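Local coordinates for uncharacterized protein (Mycobacterium tuberculosis, PDB 6Y56) that probably acts as a nucleotidyltransferase toxin of a toxin-antitoxin system, of the AbiEii family, with tRNA acceptor stems as its likely target, at residues Glu17-Asp25 against Leu117-Ser125; Tyr174-Tyr184 against Arg230-Ile240. All coordinates share one frame; numbering follows the deposited sequence.

Interaction 1 (Glu17-Asp25 against Leu117-Ser125); sequences EAYDAALLD and LGEPRIVAS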
loop_
_atom_site.group_PDB
_atom_site.type_symbol
_atom_site.label_atom_id
_atom_site.label_comp_id
_atom_site.label_asym_id
_atom_site.label_seq_id
_atom_site.Cartn_x
_atom_site.Cartn_y
_atom_site.Cartn_z
ATOM N N GLU A 17 8.681 19.893 8.784
ATOM C CA GLU A 17 7.474 19.152 9.125
ATOM C C GLU A 17 7.512 17.722 8.615
ATOM O O GLU A 17 6.748 16.888 9.106
ATOM C CB GLU A 17 6.241 19.855 8.564
ATOM C CG GLU A 17 6.209 19.962 7.048
ATOM C CD GLU A 17 6.673 21.317 6.539
ATOM O OE1 GLU A 17 7.519 21.962 7.209
ATOM O OE2 GLU A 17 6.190 21.735 5.462
ATOM N N ALA A 18 8.374 17.423 7.648
ATOM C CA ALA A 18 8.485 16.084 7.075
ATOM C C ALA A 18 9.665 15.298 7.624
ATOM O O ALA A 18 9.913 14.175 7.159
ATOM C CB ALA A 18 8.582 16.153 5.550
ATOM N N TYR A 19 10.409 15.852 8.582
ATOM C CA TYR A 19 11.579 15.147 9.091
ATOM C C TYR A 19 11.200 13.791 9.676
ATOM O O TYR A 19 11.884 12.787 9.430
ATOM C CB TYR A 19 12.289 15.996 10.149
ATOM C CG TYR A 19 13.508 15.319 10.715
ATOM C CD1 TYR A 19 14.740 15.468 10.105
ATOM C CD2 TYR A 19 13.425 14.508 11.846
ATOM C CE1 TYR A 19 15.861 14.844 10.602
ATOM C CE2 TYR A 19 14.540 13.874 12.351
ATOM C CZ TYR A 19 15.759 14.048 11.724
ATOM O OH TYR A 19 16.890 13.425 12.211
ATOM N N ASP A 20 10.122 13.745 10.466
ATOM C CA ASP A 20 9.734 12.488 11.095
ATOM C C ASP A 20 9.311 11.461 10.051
ATOM O O ASP A 20 9.640 10.275 10.177
ATOM C CB ASP A 20 8.613 12.725 12.110
ATOM C CG ASP A 20 9.134 13.150 13.484
ATOM O OD1 ASP A 20 10.347 13.367 13.639
ATOM O OD2 ASP A 20 8.309 13.241 14.416
ATOM N N ALA A 21 8.577 11.893 9.021
ATOM C CA ALA A 21 8.218 10.976 7.941
ATOM C C ALA A 21 9.453 10.459 7.218
ATOM O O ALA A 21 9.510 9.286 6.831
ATOM C CB ALA A 21 7.280 11.664 6.953
ATOM N N ALA A 22 10.462 11.322 7.028
ATOM C CA ALA A 22 11.695 10.895 6.379
ATOM C C ALA A 22 12.462 9.907 7.247
ATOM O O ALA A 22 13.032 8.940 6.733
ATOM C CB ALA A 22 12.562 12.107 6.027
ATOM N N LEU A 23 12.487 10.138 8.561
ATOM C CA LEU A 23 13.148 9.200 9.456
ATOM C C LEU A 23 12.442 7.852 9.448
ATOM O O LEU A 23 13.091 6.800 9.459
ATOM C CB LEU A 23 13.215 9.779 10.870
ATOM C CG LEU A 23 13.981 8.969 11.918
ATOM C CD1 LEU A 23 15.371 8.637 11.442
ATOM C CD2 LEU A 23 14.038 9.715 13.246
ATOM N N LEU A 24 11.107 7.868 9.414
ATOM C CA LEU A 24 10.350 6.623 9.316
ATOM C C LEU A 24 10.608 5.925 7.991
ATOM O O LEU A 24 10.747 4.697 7.950
ATOM C CB LEU A 24 8.861 6.914 9.470
ATOM C CG LEU A 24 7.960 5.687 9.275
ATOM C CD1 LEU A 24 8.217 4.588 10.308
ATOM C CD2 LEU A 24 6.516 6.150 9.316
ATOM N N ASP A 25 10.682 6.688 6.899
ATOM C CA ASP A 25 10.998 6.115 5.593
ATOM C C ASP A 25 12.313 5.342 5.650
ATOM O O ASP A 25 12.410 4.200 5.166
ATOM C CB ASP A 25 11.064 7.244 4.549
ATOM C CG ASP A 25 11.297 6.736 3.136
ATOM O OD1 ASP A 25 10.395 6.073 2.589
ATOM O OD2 ASP A 25 12.380 6.995 2.557
ATOM N N LEU A 117 19.097 9.748 16.366
ATOM C CA LEU A 117 18.086 10.604 15.765
ATOM C C LEU A 117 16.739 10.534 16.468
ATOM O O LEU A 117 15.858 11.346 16.166
ATOM C CB LEU A 117 17.946 10.266 14.285
ATOM C CG LEU A 117 19.315 10.265 13.604
ATOM C CD1 LEU A 117 19.212 9.824 12.162
ATOM C CD2 LEU A 117 19.958 11.647 13.703
ATOM N N GLY A 118 16.562 9.609 17.395
ATOM C CA GLY A 118 15.369 9.590 18.209
ATOM C C GLY A 118 14.209 8.858 17.562
ATOM O O GLY A 118 14.356 8.074 16.620
ATOM N N GLU A 119 13.023 9.132 18.100
ATOM C CA GLU A 119 11.808 8.430 17.725
ATOM C C GLU A 119 10.889 9.367 16.962
ATOM O O GLU A 119 10.432 10.372 17.531
ATOM C CB GLU A 119 11.104 7.915 18.978
ATOM C CG GLU A 119 9.694 7.424 18.717
ATOM C CD GLU A 119 9.126 6.627 19.876
ATOM O OE1 GLU A 119 9.819 6.507 20.911
ATOM O OE2 GLU A 119 7.989 6.122 19.747
ATOM N N PRO A 120 10.584 9.088 15.696
ATOM C CA PRO A 120 9.628 9.935 14.975
ATOM C C PRO A 120 8.240 9.833 15.593
ATOM O O PRO A 120 7.777 8.751 15.957
ATOM C CB PRO A 120 9.654 9.372 13.549
ATOM C CG PRO A 120 10.170 7.981 13.689
ATOM C CD PRO A 120 11.117 8.001 14.858
ATOM N N ARG A 121 7.589 10.982 15.734
ATOM C CA ARG A 121 6.278 11.049 16.379
ATOM C C ARG A 121 5.137 10.927 15.384
ATOM O O ARG A 121 4.123 11.622 15.486
ATOM C CB ARG A 121 6.169 12.329 17.200
ATOM C CG ARG A 121 7.275 12.474 18.238
ATOM C CD ARG A 121 7.754 13.918 18.383
ATOM N NE ARG A 121 7.863 14.630 17.110
ATOM C CZ ARG A 121 9.015 14.990 16.550
ATOM N NH1 ARG A 121 10.167 14.692 17.139
ATOM N NH2 ARG A 121 9.018 15.640 15.392
ATOM N N ILE A 122 5.283 10.047 14.406
ATOM C CA ILE A 122 4.314 9.886 13.334
ATOM C C ILE A 122 3.680 8.508 13.459
ATOM O O ILE A 122 4.324 7.538 13.868
ATOM C CB ILE A 122 5.002 10.088 11.965
ATOM C CG1 ILE A 122 3.992 10.044 10.818
ATOM C CG2 ILE A 122 6.117 9.080 11.767
ATOM C CD1 ILE A 122 4.574 10.514 9.492
ATOM N N VAL A 123 2.392 8.436 13.127
ATOM C CA VAL A 123 1.658 7.179 13.200
ATOM C C VAL A 123 2.139 6.249 12.097
ATOM O O VAL A 123 2.161 6.619 10.913
ATOM C CB VAL A 123 0.152 7.448 13.073
ATOM C CG1 VAL A 123 -0.588 6.199 12.592
ATOM C CG2 VAL A 123 -0.406 7.974 14.388
ATOM N N ALA A 124 2.525 5.030 12.482
ATOM C CA ALA A 124 2.995 4.027 11.542
ATOM C C ALA A 124 2.394 2.684 11.915
ATOM O O ALA A 124 2.132 2.402 13.084
ATOM C CB ALA A 124 4.521 3.934 11.546
ATOM N N SER A 125 2.193 1.845 10.914
ATOM C CA SER A 125 1.500 0.591 11.137
ATOM C C SER A 125 2.069 -0.496 10.242
ATOM O O SER A 125 2.792 -0.232 9.278
ATOM C CB SER A 125 0.006 0.738 10.876
ATOM O OG SER A 125 -0.206 1.268 9.580
#
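Asp20 and Arg121 meet through two side chains that both set off with CG anti to their own carbonyl carbon: Asp20 at chi1 -85°, Arg121 at -56°, after which the arginine bends at chi2 and again at chi3 and folds back over the carboxylate. The guanidinium therefore comes over the aspartate with one face, its plane 44° from that of the carboxylate, instead of meeting it edge to edge. Asp20 OD2 pairs with Arg121 NH2 in a salt bridge and also accepts the backbone N-H of Arg121; the exact lengths are doubtful, because OD2 sits too near the guanidinium carbon in the model.

Beside this polar corner, Pro120 lies on the helix backbone, its CB 3.5 Å from Asp20 O and 3.8 Å from Asp20 CB. Leu23 crosses the proline at about a right angle, with CD2 3.8 Å from Pro120 CD, and its CD1 reaches Leu117 CD1 at 4.1 Å. Farther along, Leu24 CD2 touches both Ile122 CG2 at 3.8 Å and Ala124 CB at 3.7 Å, while Ile122 CD1 rests against Ala21 CB at 3.9 Å.

Pro120 also touches Val112 of strand 107-114, so the loop is held between helix and sheet. The chemistry implies a mostly apolar seam with one charged pair at its margin: Asp20, in the first turn of helix 19-38, appears to hold both the main chain and the side chain of Arg121, and its negative charge there probably suits the helix dipole as well.

Interaction 2 (Tyr174-Tyr184 against Arg230-Ile240); sequences YRRVALARDLY and RSEHDFQPDSI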
loop_
_atom_site.group_PDB
_atom_site.type_symbol
_atom_site.label_atom_id
_atom_site.label_comp_id
_atom_site.label_asym_id
_atom_site.label_seq_id
_atom_site.Cartn_x
_atom_site.Cartn_y
_atom_site.Cartn_z
ATOM N N TYR A 174 -10.954 3.109 -2.397
ATOM C CA TYR A 174 -11.509 4.403 -2.786
ATOM C C TYR A 174 -13.016 4.328 -2.938
ATOM O O TYR A 174 -13.726 5.294 -2.626
ATOM C CB TYR A 174 -10.855 4.806 -4.106
ATOM C CG TYR A 174 -10.967 6.248 -4.530
ATOM C CD1 TYR A 174 -10.218 7.243 -3.917
ATOM C CD2 TYR A 174 -11.767 6.600 -5.604
ATOM C CE1 TYR A 174 -10.303 8.564 -4.346
ATOM C CE2 TYR A 174 -11.856 7.903 -6.038
ATOM C CZ TYR A 174 -11.129 8.873 -5.408
ATOM O OH TYR A 174 -11.236 10.174 -5.859
ATOM N N ARG A 175 -13.521 3.186 -3.399
ATOM C CA ARG A 175 -14.946 2.988 -3.579
ATOM C C ARG A 175 -15.695 3.033 -2.252
ATOM O O ARG A 175 -16.895 3.352 -2.224
ATOM C CB ARG A 175 -15.116 1.642 -4.271
ATOM C CG ARG A 175 -16.499 1.197 -4.453
ATOM C CD ARG A 175 -16.984 0.323 -3.317
ATOM N NE ARG A 175 -18.412 0.316 -3.452
ATOM C CZ ARG A 175 -19.244 -0.460 -2.786
ATOM N NH1 ARG A 175 -20.537 -0.364 -3.039
ATOM N NH2 ARG A 175 -18.793 -1.340 -1.895
ATOM N N ARG A 176 -15.025 2.677 -1.161
ATOM C CA ARG A 176 -15.651 2.598 0.154
ATOM C C ARG A 176 -15.446 3.855 0.982
ATOM O O ARG A 176 -16.382 4.305 1.657
ATOM C CB ARG A 176 -15.109 1.393 0.929
ATOM C CG ARG A 176 -15.525 1.387 2.401
ATOM C CD ARG A 176 -15.070 0.137 3.123
ATOM N NE ARG A 176 -13.617 0.110 3.268
ATOM C CZ ARG A 176 -12.946 0.714 4.245
ATOM N NH1 ARG A 176 -13.590 1.399 5.190
ATOM N NH2 ARG A 176 -11.620 0.627 4.277
ATOM N N VAL A 177 -14.244 4.425 0.954
ATOM C CA VAL A 177 -13.910 5.592 1.761
ATOM C C VAL A 177 -12.886 6.429 1.006
ATOM O O VAL A 177 -11.973 5.896 0.370
ATOM C CB VAL A 177 -13.402 5.168 3.156
ATOM C CG1 VAL A 177 -12.131 4.338 3.040
ATOM C CG2 VAL A 177 -13.170 6.381 4.026
ATOM N N ALA A 178 -13.033 7.749 1.089
ATOM C CA ALA A 178 -12.199 8.683 0.340
ATOM C C ALA A 178 -11.027 9.117 1.215
ATOM O O ALA A 178 -11.211 9.850 2.192
ATOM C CB ALA A 178 -13.033 9.886 -0.095
ATOM N N LEU A 179 -9.821 8.658 0.869
ATOM C CA LEU A 179 -8.610 8.968 1.619
ATOM C C LEU A 179 -7.646 9.741 0.729
ATOM O O LEU A 179 -7.363 9.320 -0.394
ATOM C CB LEU A 179 -7.926 7.682 2.107
ATOM C CG LEU A 179 -8.762 6.667 2.888
ATOM C CD1 LEU A 179 -7.913 5.456 3.301
ATOM C CD2 LEU A 179 -9.422 7.319 4.109
ATOM N N ALA A 180 -7.106 10.852 1.243
ATOM C CA ALA A 180 -6.199 11.655 0.428
ATOM C C ALA A 180 -4.963 10.875 -0.005
ATOM O O ALA A 180 -4.450 11.104 -1.104
ATOM C CB ALA A 180 -5.783 12.927 1.172
ATOM N N ARG A 181 -4.457 9.968 0.842
ATOM C CA ARG A 181 -3.280 9.202 0.446
ATOM C C ARG A 181 -3.605 8.281 -0.720
ATOM O O ARG A 181 -2.779 8.099 -1.626
ATOM C CB ARG A 181 -2.730 8.401 1.631
ATOM C CG ARG A 181 -2.264 9.255 2.813
ATOM C CD ARG A 181 -1.915 8.380 4.014
ATOM N NE ARG A 181 -1.554 9.164 5.194
ATOM C CZ ARG A 181 -0.816 8.702 6.200
ATOM N NH1 ARG A 181 -0.356 7.460 6.169
ATOM N NH2 ARG A 181 -0.539 9.487 7.236
ATOM N N ASP A 182 -4.821 7.734 -0.742
ATOM C CA ASP A 182 -5.220 6.903 -1.872
ATOM C C ASP A 182 -5.411 7.752 -3.122
ATOM O O ASP A 182 -5.047 7.330 -4.224
ATOM C CB ASP A 182 -6.524 6.174 -1.572
ATOM C CG ASP A 182 -6.363 5.020 -0.598
ATOM O OD1 ASP A 182 -5.222 4.612 -0.305
ATOM O OD2 ASP A 182 -7.405 4.541 -0.104
ATOM N N LEU A 183 -5.995 8.947 -2.972
ATOM C CA LEU A 183 -6.128 9.854 -4.110
ATOM C C LEU A 183 -4.764 10.195 -4.700
ATOM O O LEU A 183 -4.586 10.194 -5.924
ATOM C CB LEU A 183 -6.844 11.126 -3.657
ATOM C CG LEU A 183 -6.966 12.259 -4.683
ATOM C CD1 LEU A 183 -7.807 11.814 -5.877
ATOM C CD2 LEU A 183 -7.565 13.487 -4.024
ATOM N N TYR A 184 -3.788 10.503 -3.843
ATOM C CA TYR A 184 -2.439 10.780 -4.322
ATOM C C TYR A 184 -1.888 9.605 -5.129
ATOM O O TYR A 184 -1.303 9.783 -6.205
ATOM C CB TYR A 184 -1.515 11.099 -3.137
ATOM C CG TYR A 184 -0.101 11.356 -3.575
ATOM C CD1 TYR A 184 0.800 10.307 -3.762
ATOM C CD2 TYR A 184 0.328 12.648 -3.857
ATOM C CE1 TYR A 184 2.086 10.535 -4.190
ATOM C CE2 TYR A 184 1.623 12.888 -4.289
ATOM C CZ TYR A 184 2.488 11.828 -4.463
ATOM O OH TYR A 184 3.774 12.070 -4.906
ATOM N N ARG A 230 -15.997 14.285 -6.459
ATOM C CA ARG A 230 -15.773 14.448 -5.036
ATOM C C ARG A 230 -15.119 15.801 -4.800
ATOM O O ARG A 230 -14.353 16.298 -5.630
ATOM C CB ARG A 230 -14.908 13.312 -4.466
ATOM C CG ARG A 230 -15.584 11.930 -4.459
ATOM C CD ARG A 230 -14.673 10.805 -3.913
ATOM N NE ARG A 230 -15.201 9.471 -4.215
ATOM C CZ ARG A 230 -14.677 8.333 -3.766
ATOM N NH1 ARG A 230 -13.589 8.347 -3.008
ATOM N NH2 ARG A 230 -15.234 7.173 -4.080
ATOM N N SER A 231 -15.461 16.417 -3.680
ATOM C CA SER A 231 -14.824 17.654 -3.265
ATOM C C SER A 231 -13.693 17.332 -2.290
ATOM O O SER A 231 -13.680 16.274 -1.659
ATOM C CB SER A 231 -15.868 18.578 -2.628
ATOM O OG SER A 231 -15.324 19.379 -1.598
ATOM N N GLU A 232 -12.730 18.253 -2.182
ATOM C CA GLU A 232 -11.631 18.047 -1.239
ATOM C C GLU A 232 -12.148 17.782 0.168
ATOM O O GLU A 232 -11.515 17.055 0.946
ATOM C CB GLU A 232 -10.669 19.238 -1.248
ATOM C CG GLU A 232 -11.089 20.388 -0.354
ATOM C CD GLU A 232 -10.191 21.595 -0.504
ATOM O OE1 GLU A 232 -9.936 22.005 -1.657
ATOM O OE2 GLU A 232 -9.757 22.153 0.525
ATOM N N HIS A 233 -13.314 18.335 0.504
ATOM C CA HIS A 233 -13.904 18.107 1.811
ATOM C C HIS A 233 -14.463 16.702 1.967
ATOM O O HIS A 233 -14.773 16.303 3.089
ATOM C CB HIS A 233 -14.970 19.171 2.073
ATOM C CG HIS A 233 -14.424 20.562 2.011
ATOM N ND1 HIS A 233 -13.459 21.011 2.884
ATOM C CD2 HIS A 233 -14.663 21.580 1.152
ATOM C CE1 HIS A 233 -13.139 22.257 2.578
ATOM N NE2 HIS A 233 -13.857 22.625 1.532
ATOM N N ASP A 234 -14.591 15.952 0.876
ATOM C CA ASP A 234 -15.031 14.567 0.955
ATOM C C ASP A 234 -13.908 13.607 1.337
ATOM O O ASP A 234 -14.194 12.439 1.625
ATOM C CB ASP A 234 -15.659 14.141 -0.379
ATOM C CG ASP A 234 -16.854 15.009 -0.775
ATOM O OD1 ASP A 234 -17.770 15.185 0.058
ATOM O OD2 ASP A 234 -16.873 15.520 -1.916
ATOM N N PHE A 235 -12.656 14.062 1.371
ATOM C CA PHE A 235 -11.508 13.193 1.609
ATOM C C PHE A 235 -10.994 13.347 3.035
ATOM O O PHE A 235 -11.005 14.448 3.594
ATOM C CB PHE A 235 -10.354 13.531 0.661
ATOM C CG PHE A 235 -10.628 13.224 -0.779
ATOM C CD1 PHE A 235 -10.287 11.993 -1.323
ATOM C CD2 PHE A 235 -11.199 14.177 -1.602
ATOM C CE1 PHE A 235 -10.538 11.725 -2.651
ATOM C CE2 PHE A 235 -11.441 13.911 -2.931
ATOM C CZ PHE A 235 -11.114 12.681 -3.457
ATOM N N GLN A 236 -10.520 12.242 3.611
ATOM C CA GLN A 236 -9.788 12.293 4.871
ATOM C C GLN A 236 -8.346 12.704 4.591
ATOM O O GLN A 236 -7.651 12.005 3.844
ATOM C CB GLN A 236 -9.780 10.918 5.521
ATOM C CG GLN A 236 -11.069 10.511 6.221
ATOM C CD GLN A 236 -10.907 9.194 6.970
ATOM O OE1 GLN A 236 -9.818 8.875 7.455
ATOM N NE2 GLN A 236 -11.984 8.421 7.058
ATOM N N PRO A 237 -7.850 13.799 5.176
ATOM C CA PRO A 237 -6.497 14.260 4.810
ATOM C C PRO A 237 -5.392 13.345 5.300
ATOM O O PRO A 237 -4.422 13.110 4.566
ATOM C CB PRO A 237 -6.403 15.659 5.444
ATOM C CG PRO A 237 -7.794 15.998 5.895
ATOM C CD PRO A 237 -8.510 14.709 6.126
ATOM N N ASP A 238 -5.514 12.829 6.521
ATOM C CA ASP A 238 -4.519 11.949 7.133
ATOM C C ASP A 238 -3.088 12.428 6.888
ATOM O O ASP A 238 -2.226 11.693 6.404
ATOM C CB ASP A 238 -4.719 10.494 6.710
ATOM C CG ASP A 238 -3.959 9.519 7.589
ATOM O OD1 ASP A 238 -3.647 9.868 8.754
ATOM O OD2 ASP A 238 -3.679 8.398 7.110
ATOM N N SER A 239 -2.844 13.695 7.217
ATOM C CA SER A 239 -1.493 14.263 7.199
ATOM C C SER A 239 -0.828 14.179 5.824
ATOM O O SER A 239 0.398 14.076 5.728
ATOM C CB SER A 239 -0.598 13.635 8.275
ATOM O OG SER A 239 -1.141 13.847 9.565
ATOM N N ILE A 240 -1.617 14.225 4.745
ATOM C CA ILE A 240 -1.029 14.165 3.409
ATOM C C ILE A 240 -0.006 15.279 3.207
ATOM O O ILE A 240 1.015 15.077 2.539
ATOM C CB ILE A 240 -2.125 14.133 2.316
ATOM C CG1 ILE A 240 -1.517 14.010 0.914
ATOM C CG2 ILE A 240 -3.027 15.358 2.409
ATOM C CD1 ILE A 240 -0.886 12.652 0.644
HETATM O O HOH W 1 -5.418 9.705 3.649
#
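Arg230 lies flat on the ring of Tyr174, a cation-pi stack with the planes 16° apart and Arg230 CZ 3.9 Å from the ring centroid. NH1 stands over the middle of the ring. The edge of the same guanidinium faces the tyrosine's own carbonyl, Tyr174 O lying close to its plane, with Arg230 NH1 giving to Tyr174 O at 3.1 Å; NH2 bonds it too, though its position is less sure.

Two backbone hydrogen bonds join the segments in a single beta bridge, Leu179 with Gln236: Gln236 N gives to Ala178 O at 2.9 Å, and Ala180 N to Gln236 O at 2.9 Å. Water 1 links Gln236 O to Arg181 N.

With CG anti to the carbonyl carbon (chi1 -62°) and the chain extended from CG to NE, Arg181 reaches Asp238 O and grips it side-on, NE and NH2 each 2.9 Å from that one oxygen. The Asp238 carboxylate stacks over the guanidinium, its plane 8° away, so OD2 contributes charge alone; NH1 turns to Thr67.

Among the apolar contacts, Leu183 CD2 sits over one face of Phe235 in a CH-pi contact, 3.9 Å from the ring centroid. Ala180 CB meets Ile240 CG2 at 3.9 Å.

Asp238 belongs to a type I' turn from Pro237 to Ile240, and Leu179 is the N-cap of helix 180-189: an isolated beta bridge running straight into a helix start, within the helical part of this AbiEii-family protein.

How the interactions relate
From the N terminus, helix 19-38 begins in interaction 1 and is met by the loop leading from strand 107-114 to strand 125-129, 92 residues beyond the end of 17-25, so this contact closes a long loop holding most of the mixed sheet and ties the early helix to it. Interaction 2 opens afterwards, where helix 163-174 gives way to helix 180-189, and closes a shorter, strandless loop through helices 196-212 and 224-227. The two stand in series, neither nested nor crossed. The centres of interactions 1 and 2 lie about 22 Å apart, and their nearest atoms about 5 Å apart, without touching. Thr67 gives an indirect link, touching Ile122 and bonding to Arg181.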